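Local atomic coordinates of uncharacterized protein DR_0571 (PDB entry 3C4N), a protein that is of unknown function but binds ADP and is probably an FAD-dependent oxidoreductase of the ETF-QO/FixC family. Residues Asp38-Gly43 against Leu65-Gly70; Ala225-Val230 against Gly369-Leu374. One frame throughout, in Å; residues are numbered along the deposited sequence.

Contact 1 of 2, residues Asp38-Gly43 against Leu65-Gly70. With ADP (adenosine-5'-diphosphate), chain C.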
ATOM      1  N   ASP A  38     -10.881  13.720  -5.402  1.00 18.56           N
ATOM      2  CA  ASP A  38     -10.568  15.115  -5.629  1.00 21.39           C
ATOM      3  C   ASP A  38      -9.208  15.233  -6.300  1.00 20.41           C
ATOM      4  O   ASP A  38      -9.003  16.071  -7.181  1.00 25.36           O
ATOM      5  CB  ASP A  38     -10.557  15.897  -4.313  1.00 27.09           C
ATOM      6  CG  ASP A  38     -11.927  15.971  -3.674  1.00 30.45           C
ATOM      7  OD1 ASP A  38     -12.931  16.037  -4.427  1.00 37.05           O
ATOM      8  OD2 ASP A  38     -12.007  15.972  -2.427  1.00 33.46           O
ATOM      9  N   ILE A  39      -8.288  14.367  -5.896  1.00 16.51           N
ATOM     10  CA  ILE A  39      -6.940  14.398  -6.418  1.00 12.66           C
ATOM     11  C   ILE A  39      -6.412  13.025  -6.770  1.00 15.18           C
ATOM     12  O   ILE A  39      -6.521  12.099  -5.980  1.00 18.68           O
ATOM     13  CB  ILE A  39      -5.988  14.986  -5.381  1.00 17.51           C
ATOM     14  CG1 ILE A  39      -6.433  16.389  -4.982  1.00 19.19           C
ATOM     15  CG2 ILE A  39      -4.584  15.024  -5.936  1.00 14.67           C
ATOM     16  CD1 ILE A  39      -5.703  16.897  -3.756  1.00 16.94           C
ATOM     17  N   VAL A  40      -5.838  12.883  -7.958  1.00 17.75           N
ATOM     18  CA  VAL A  40      -5.262  11.597  -8.334  1.00 18.63           C
ATOM     19  C   VAL A  40      -3.781  11.803  -8.675  1.00 14.61           C
ATOM     20  O   VAL A  40      -3.427  12.620  -9.522  1.00 17.07           O
ATOM     21  CB  VAL A  40      -6.036  10.953  -9.529  1.00 19.22           C
ATOM     22  CG1 VAL A  40      -5.303   9.724 -10.041  1.00 17.66           C
ATOM     23  CG2 VAL A  40      -7.423  10.547  -9.079  1.00 15.05           C
ATOM     24  N   VAL A  41      -2.912  11.083  -7.981  1.00  7.99           N
ATOM     25  CA  VAL A  41      -1.485  11.185  -8.235  1.00  6.15           C
ATOM     26  C   VAL A  41      -1.014   9.906  -8.931  1.00 12.09           C
ATOM     27  O   VAL A  41      -1.163   8.799  -8.396  1.00  7.34           O
ATOM     28  CB  VAL A  41      -0.674  11.383  -6.918  1.00  8.58           C
ATOM     29  CG1 VAL A  41       0.825  11.433  -7.210  1.00  1.53           C
ATOM     30  CG2 VAL A  41      -1.104  12.661  -6.218  1.00  9.09           C
ATOM     31  N   ILE A  42      -0.455  10.072 -10.132  1.00 15.01           N
ATOM     32  CA  ILE A  42       0.053   8.955 -10.934  1.00 17.45           C
ATOM     33  C   ILE A  42       1.560   8.878 -10.747  1.00 13.71           C
ATOM     34  O   ILE A  42       2.283   9.804 -11.109  1.00 13.49           O
ATOM     35  CB  ILE A  42      -0.254   9.154 -12.440  1.00 20.67           C
ATOM     36  CG1 ILE A  42      -1.764   9.376 -12.624  1.00 20.87           C
ATOM     37  CG2 ILE A  42       0.253   7.938 -13.249  1.00 16.43           C
ATOM     38  CD1 ILE A  42      -2.172   9.772 -14.027  1.00 18.11           C
ATOM     39  N   GLY A  43       2.027   7.775 -10.174  1.00 12.91           N
ATOM     40  CA  GLY A  43       3.452   7.600  -9.945  1.00 14.40           C
ATOM     41  C   GLY A  43       3.826   7.654  -8.473  1.00 18.77           C
ATOM     42  O   GLY A  43       3.648   8.684  -7.810  1.00 18.42           O
ATOM     43  N   LEU A  65      -5.988   9.707  -4.493  1.00 14.25           N
ATOM     44  CA  LEU A  65      -5.719   8.314  -4.868  1.00 16.82           C
ATOM     45  C   LEU A  65      -4.314   8.224  -5.482  1.00 13.56           C
ATOM     46  O   LEU A  65      -4.007   8.935  -6.431  1.00 18.24           O
ATOM     47  CB  LEU A  65      -6.752   7.838  -5.904  1.00 21.59           C
ATOM     48  CG  LEU A  65      -7.097   6.349  -6.087  1.00 23.65           C
ATOM     49  CD1 LEU A  65      -7.380   6.094  -7.565  1.00 25.14           C
ATOM     50  CD2 LEU A  65      -5.975   5.457  -5.630  1.00 18.44           C
ATOM     51  N   LEU A  66      -3.470   7.354  -4.943  1.00 15.05           N
ATOM     52  CA  LEU A  66      -2.115   7.186  -5.459  1.00 18.36           C
ATOM     53  C   LEU A  66      -2.087   5.936  -6.349  1.00 19.16           C
ATOM     54  O   LEU A  66      -2.439   4.835  -5.899  1.00 16.44           O
ATOM     55  CB  LEU A  66      -1.119   7.017  -4.297  1.00 19.21           C
ATOM     56  CG  LEU A  66       0.256   7.679  -4.367  1.00 18.52           C
ATOM     57  CD1 LEU A  66       1.274   6.809  -3.651  1.00  8.14           C
ATOM     58  CD2 LEU A  66       0.676   7.889  -5.818  1.00 24.54           C
ATOM     59  N   VAL A  67      -1.680   6.104  -7.607  1.00 18.45           N
ATOM     60  CA  VAL A  67      -1.620   4.975  -8.540  1.00 22.67           C
ATOM     61  C   VAL A  67      -0.205   4.701  -9.017  1.00 20.03           C
ATOM     62  O   VAL A  67       0.499   5.589  -9.501  1.00 18.94           O
ATOM     63  CB  VAL A  67      -2.512   5.199  -9.788  1.00 19.14           C
ATOM     64  CG1 VAL A  67      -2.618   3.896 -10.609  1.00 11.87           C
ATOM     65  CG2 VAL A  67      -3.876   5.657  -9.356  1.00 15.98           C
ATOM     66  N   GLU A  68       0.194   3.449  -8.883  1.00  7.92           N
ATOM     67  CA  GLU A  68       1.515   3.027  -9.266  1.00  4.04           C
ATOM     68  C   GLU A  68       1.405   1.711 -10.027  1.00  8.74           C
ATOM     69  O   GLU A  68       0.677   0.813  -9.607  1.00 14.22           O
ATOM     70  CB  GLU A  68       2.332   2.872  -7.994  1.00  8.35           C
ATOM     71  CG  GLU A  68       3.521   2.009  -8.137  1.00 18.48           C
ATOM     72  CD  GLU A  68       4.524   2.581  -9.086  1.00 20.75           C
ATOM     73  OE1 GLU A  68       5.191   1.768  -9.761  1.00 21.04           O
ATOM     74  OE2 GLU A  68       4.658   3.828  -9.147  1.00 22.25           O
ATOM     75  N   GLU A  69       2.112   1.589 -11.144  1.00 16.51           N
ATOM     76  CA  GLU A  69       2.029   0.357 -11.917  1.00 24.44           C
ATOM     77  C   GLU A  69       2.948  -0.723 -11.389  1.00 20.61           C
ATOM     78  O   GLU A  69       2.765  -1.905 -11.681  1.00 23.78           O
ATOM     79  CB  GLU A  69       2.326   0.615 -13.394  1.00 32.26           C
ATOM     80  CG  GLU A  69       3.701   1.173 -13.696  1.00 34.32           C
ATOM     81  CD  GLU A  69       3.885   1.449 -15.182  1.00 42.72           C
ATOM     82  OE1 GLU A  69       4.995   1.903 -15.567  1.00 35.39           O
ATOM     83  OE2 GLU A  69       2.914   1.209 -15.952  1.00 28.98           O
ATOM     84  N   GLY A  70       3.943  -0.316 -10.616  1.00 21.12           N
ATOM     85  CA  GLY A  70       4.852  -1.282 -10.039  1.00 13.56           C
ATOM     86  C   GLY A  70       4.432  -1.510  -8.600  1.00 20.88           C
ATOM     87  O   GLY A  70       3.262  -1.336  -8.245  1.00 20.90           O
TER
HETATM   88  PB  ADP C 411      10.487  10.067 -10.350  1.00 25.71           P
HETATM   89  O1B ADP C 411      10.240  11.302 -11.094  1.00 19.79           O
HETATM   90  O2B ADP C 411      10.107  10.244  -8.806  1.00 30.48           O
HETATM   91  O3B ADP C 411      12.040   9.638 -10.471  1.00 33.15           O
HETATM   92  PA  ADP C 411      10.202   7.499 -10.939  1.00 19.51           P
HETATM   93  O1A ADP C 411      10.675   7.202 -12.304  1.00 20.72           O
HETATM   94  O2A ADP C 411      11.449   7.375  -9.913  1.00 16.15           O
HETATM   95  O3A ADP C 411       9.524   8.952 -10.875  1.00 33.91           O
HETATM   96  O5' ADP C 411       8.949   6.616 -10.483  1.00 23.42           O
HETATM   97  C5' ADP C 411       7.790   7.286 -10.874  1.00  1.38           C
HETATM   98  C4' ADP C 411       6.625   6.335 -10.940  1.00 21.87           C
HETATM   99  O4' ADP C 411       5.510   6.378 -11.868  1.00 20.34           O
HETATM  100  C3' ADP C 411       7.437   5.118 -11.259  1.00 23.76           C
HETATM  101  O3' ADP C 411       7.979   4.566 -10.059  1.00 29.30           O
HETATM  102  C2' ADP C 411       6.470   4.180 -11.986  1.00 19.30           C
HETATM  103  O2' ADP C 411       6.382   2.923 -11.293  1.00 34.85           O
HETATM  104  C1' ADP C 411       5.140   4.982 -12.013  1.00 19.31           C
HETATM  105  N9  ADP C 411       4.461   4.991 -13.268  1.00 21.28           N
HETATM  106  C8  ADP C 411       5.076   5.242 -14.505  1.00 28.02           C
HETATM  107  N7  ADP C 411       4.173   5.139 -15.465  1.00 21.84           N
HETATM  108  C5  ADP C 411       2.961   4.870 -14.913  1.00 19.81           C
HETATM  109  C6  ADP C 411       1.627   4.768 -15.390  1.00 18.33           C
HETATM  110  N6  ADP C 411       1.280   5.253 -16.669  1.00 15.62           N
HETATM  111  N1  ADP C 411       0.642   4.454 -14.520  1.00 18.42           N
HETATM  112  C2  ADP C 411       0.888   4.271 -13.223  1.00 16.54           C
HETATM  113  N3  ADP C 411       2.060   4.408 -12.720  1.00 19.53           N
HETATM  114  C4  ADP C 411       3.150   4.788 -13.504  1.00 18.48           C

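Contact 2 of 2, residues Ala225-Val230 against Gly369-Leu374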
ATOM      1  N   ALA A 225     -11.785  12.602 -11.618  1.00 23.15           N
ATOM      2  CA  ALA A 225     -10.813  13.284 -10.785  1.00 27.30           C
ATOM      3  C   ALA A 225     -10.833  14.778 -11.077  1.00 23.30           C
ATOM      4  O   ALA A 225     -10.851  15.185 -12.236  1.00 24.12           O
ATOM      5  CB  ALA A 225      -9.430  12.726 -11.060  1.00 28.16           C
ATOM      6  N   GLY A 226     -10.838  15.598 -10.028  1.00 25.83           N
ATOM      7  CA  GLY A 226     -10.836  17.040 -10.227  1.00 25.24           C
ATOM      8  C   GLY A 226      -9.438  17.535 -10.550  1.00 30.85           C
ATOM      9  O   GLY A 226      -9.260  18.522 -11.268  1.00 31.70           O
ATOM     10  N   VAL A 227      -8.440  16.845 -10.009  1.00 20.93           N
ATOM     11  CA  VAL A 227      -7.055  17.208 -10.245  1.00 23.77           C
ATOM     12  C   VAL A 227      -6.225  15.954 -10.457  1.00 24.64           C
ATOM     13  O   VAL A 227      -6.341  14.993  -9.697  1.00 28.65           O
ATOM     14  CB  VAL A 227      -6.448  18.001  -9.054  1.00 31.22           C
ATOM     15  CG1 VAL A 227      -5.049  18.480  -9.419  1.00 30.45           C
ATOM     16  CG2 VAL A 227      -7.331  19.196  -8.700  1.00 19.73           C
ATOM     17  N   ILE A 228      -5.394  15.974 -11.498  1.00 26.41           N
ATOM     18  CA  ILE A 228      -4.528  14.851 -11.847  1.00 19.10           C
ATOM     19  C   ILE A 228      -3.062  15.275 -11.929  1.00 17.65           C
ATOM     20  O   ILE A 228      -2.683  16.094 -12.773  1.00 11.70           O
ATOM     21  CB  ILE A 228      -4.915  14.253 -13.217  1.00 21.07           C
ATOM     22  CG1 ILE A 228      -6.334  13.681 -13.152  1.00 19.03           C
ATOM     23  CG2 ILE A 228      -3.891  13.207 -13.634  1.00 12.58           C
ATOM     24  CD1 ILE A 228      -6.868  13.186 -14.482  1.00 20.44           C
ATOM     25  N   ILE A 229      -2.245  14.706 -11.048  1.00 16.54           N
ATOM     26  CA  ILE A 229      -0.817  14.989 -11.015  1.00 13.35           C
ATOM     27  C   ILE A 229      -0.064  13.841 -11.683  1.00 13.14           C
ATOM     28  O   ILE A 229      -0.104  12.702 -11.218  1.00 14.06           O
ATOM     29  CB  ILE A 229      -0.323  15.156  -9.564  1.00 10.45           C
ATOM     30  CG1 ILE A 229      -1.047  16.339  -8.922  1.00  9.22           C
ATOM     31  CG2 ILE A 229       1.180  15.353  -9.532  1.00  6.69           C
ATOM     32  CD1 ILE A 229      -0.670  16.568  -7.494  1.00 16.43           C
ATOM     33  N   VAL A 230       0.606  14.162 -12.788  1.00 17.98           N
ATOM     34  CA  VAL A 230       1.381  13.201 -13.565  1.00  4.15           C
ATOM     35  C   VAL A 230       2.825  13.148 -13.083  1.00  9.14           C
ATOM     36  O   VAL A 230       3.675  13.922 -13.526  1.00  7.83           O
ATOM     37  CB  VAL A 230       1.370  13.574 -15.066  1.00  9.67           C
ATOM     38  CG1 VAL A 230       2.280  12.662 -15.848  1.00  5.62           C
ATOM     39  CG2 VAL A 230      -0.033  13.499 -15.609  1.00  7.28           C
ATOM     40  N   GLY A 369      -6.526  21.633 -14.192  1.00 20.46           N
ATOM     41  CA  GLY A 369      -6.458  20.515 -13.270  1.00 22.16           C
ATOM     42  C   GLY A 369      -5.440  19.433 -13.593  1.00 24.81           C
ATOM     43  O   GLY A 369      -5.342  18.443 -12.866  1.00 21.68           O
ATOM     44  N   LEU A 370      -4.685  19.621 -14.674  1.00 20.10           N
ATOM     45  CA  LEU A 370      -3.675  18.652 -15.094  1.00 24.38           C
ATOM     46  C   LEU A 370      -2.244  19.166 -14.901  1.00 24.53           C
ATOM     47  O   LEU A 370      -1.840  20.143 -15.539  1.00 25.15           O
ATOM     48  CB  LEU A 370      -3.879  18.276 -16.563  1.00 12.70           C
ATOM     49  CG  LEU A 370      -2.982  17.148 -17.063  1.00 15.79           C
ATOM     50  CD1 LEU A 370      -3.381  15.855 -16.347  1.00 19.00           C
ATOM     51  CD2 LEU A 370      -3.135  16.977 -18.559  1.00 20.35           C
ATOM     52  N   HIS A 371      -1.486  18.504 -14.027  1.00 21.92           N
ATOM     53  CA  HIS A 371      -0.104  18.898 -13.749  1.00 17.04           C
ATOM     54  C   HIS A 371       0.915  17.834 -14.101  1.00 13.54           C
ATOM     55  O   HIS A 371       0.693  16.648 -13.863  1.00 18.06           O
ATOM     56  CB  HIS A 371       0.079  19.248 -12.274  1.00  9.44           C
ATOM     57  CG  HIS A 371      -0.798  20.364 -11.815  1.00 14.31           C
ATOM     58  ND1 HIS A 371      -2.071  20.155 -11.333  1.00 18.25           N
ATOM     59  CD2 HIS A 371      -0.612  21.704 -11.824  1.00 18.59           C
ATOM     60  CE1 HIS A 371      -2.634  21.320 -11.064  1.00 13.80           C
ATOM     61  NE2 HIS A 371      -1.771  22.276 -11.353  1.00 19.92           N
ATOM     62  N   LEU A 372       2.036  18.269 -14.663  1.00 10.84           N
ATOM     63  CA  LEU A 372       3.117  17.357 -15.011  1.00 15.32           C
ATOM     64  C   LEU A 372       4.305  17.643 -14.086  1.00 13.89           C
ATOM     65  O   LEU A 372       4.925  18.702 -14.167  1.00 20.10           O
ATOM     66  CB  LEU A 372       3.517  17.541 -16.480  1.00 11.24           C
ATOM     67  CG  LEU A 372       4.788  16.814 -16.946  1.00 19.69           C
ATOM     68  CD1 LEU A 372       4.629  15.307 -16.805  1.00 16.63           C
ATOM     69  CD2 LEU A 372       5.058  17.178 -18.393  1.00 21.20           C
ATOM     70  N   LEU A 373       4.601  16.687 -13.208  1.00 16.49           N
ATOM     71  CA  LEU A 373       5.685  16.784 -12.232  1.00 12.24           C
ATOM     72  C   LEU A 373       6.928  16.097 -12.756  1.00 14.37           C
ATOM     73  O   LEU A 373       6.898  14.914 -13.089  1.00 20.69           O
ATOM     74  CB  LEU A 373       5.261  16.112 -10.918  1.00 15.52           C
ATOM     75  CG  LEU A 373       6.202  16.094  -9.701  1.00 10.07           C
ATOM     76  CD1 LEU A 373       6.703  17.502  -9.423  1.00 14.48           C
ATOM     77  CD2 LEU A 373       5.459  15.543  -8.481  1.00  1.06           C
ATOM     78  N   LEU A 374       8.020  16.839 -12.826  1.00 14.11           N
ATOM     79  CA  LEU A 374       9.273  16.285 -13.302  1.00 13.54           C
ATOM     80  C   LEU A 374      10.343  16.431 -12.230  1.00 11.59           C
ATOM     81  O   LEU A 374      10.439  17.472 -11.568  1.00 14.21           O
ATOM     82  CB  LEU A 374       9.709  17.004 -14.583  1.00  9.22           C
ATOM     83  CG  LEU A 374       9.417  16.355 -15.944  1.00 15.24           C
ATOM     84  CD1 LEU A 374       8.125  15.596 -15.907  1.00  1.59           C
ATOM     85  CD2 LEU A 374       9.404  17.421 -17.036  1.00  1.27           C
TER

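Contact 1 of 2, residues Asp38-Gly43 against Leu65-Gly70
A chi1 of 178° sets Val41 CG1 opposite its own backbone N, where it meets Leu66 CD2 at 3.8 Å on the face of the sheet that these two side chains share. The same Leu66 methyl lies over the backbone, 3.3 Å from Val41 O. On the face bearing Val40, Ile42, Leu65 and Val67 the fit is looser, with Val40 CG2 4.2 Å from Leu65 CB. Between the faces the strands run parallel, joined by four backbone hydrogen bonds: Leu65 N to Ile39 O, Val41 N to Leu65 O, Val67 N to Val41 O and Gly43 N to Val67 O, the last at 2.8 Å.

Both segments deliver groups to ADP where the strands end. Ile42 CG2 sits over one face of the adenine, 3.7 Å from ADP C2. The extended Glu69 side chain lies across the opposite face, with CG 3.7 Å from ADP C4 and CD 3.6 Å from ADP C5. With an alanine in place of Glu69, that face of the adenine would probably lose the cover of CG and CD and be left with a gap against the base. Glu68, bent at chi2 (64°), turns its carboxyl group to the ribose, and its OE2 is also hydrogen-bonded to Ala44 N. Gly43 CA comes within 3.1 Å of ADP O4', and a CB here would strike that oxygen.

This is the beta-alpha-beta unit of a Rossmann-type dinucleotide fold, with Gly43 as the probable first glycine of a GxGxxG motif and Glu68 as the acidic residue following the second strand. The chemistry implies a division of labour: apolar packing and backbone bonds fix the strands, while a carboxyl group faces the sugar and Ile42 and Glu69 lie on opposite faces of the base.

Contact 2 of 2, residues Ala225-Val230 against Gly369-Leu374
Strands 227-230 and 370-374 lie parallel, their axes 4.6 Å apart at closest and 22° from alignment, with Ile228 opposite Leu370, Ile229 opposite His371 and Val230 opposite Leu372. Four backbone hydrogen bonds join them: Ile228 N to Gly369 O, His371 N to Ile228 O, Val230 N to His371 O and Leu373 N to Val230 O. The Val230 N to His371 O bond is short at 2.7 Å, whereas Leu373 N approaches Val230 O from 39° above the carbonyl plane. Gly369 enters the strand with positive phi, and a CB there would run into Gly226 O.

On the face carrying Ile228, Val230, Leu370 and Leu372, leucine methyls reach across to the branched side chains. Leu370 CD1 touches Ile228 CG2 at 3.8 Å and also lies 4.2 Å from Val230 CG2, bridging two residues of the neighbouring strand. Val230 divides its branches: chi1 near 174° carries CG1 to Leu372 CD1, 3.7 Å away, while CG2 turns to Leu370. The other face holds Ile229 and the His371 ring. Val227 CG1 meets this ring at its edge, near the ring plane and 3.9 Å from ND1. That nitrogen is buried without a polar partner in the model. Farther along, Ile229 CG2 and Leu373 CB make a loose contact at 4.4 Å.

The face with Ile229 is covered by two helices: Cys51 and Leu55 of helix 46-58, and Leu390 of helix 379-398, which also touches His371. Leu373 packs on Met47, an ADP-binding residue, and on Cys51. Beyond strand 370-374 the sheet continues antiparallel into strand 362-367, and on its other side strand 227-230 pairs parallel with strand 36-42.

In the fold
Contact 1 closes before contact 2 opens along the chain, yet their centres lie only 10 Å apart in one mixed sheet. Strand 36-42 is the seam: it pairs with 64-67 in contact 1 and with 227-230 of contact 2, where Val40 probably hydrogen-bonds through its N to Val227 O and through its O to Ile229 N. The resulting parallel order is 64-67, 36-42, 227-230, 370-374. Residues far apart in sequence thus build much of the parallel core of a Rossmann-type sheet. Contact 1 stands directly at the adenosine, while contact 2 reaches the site more indirectly, through Leu373, which packs on helix 46-58 and the probable glycine-rich turn.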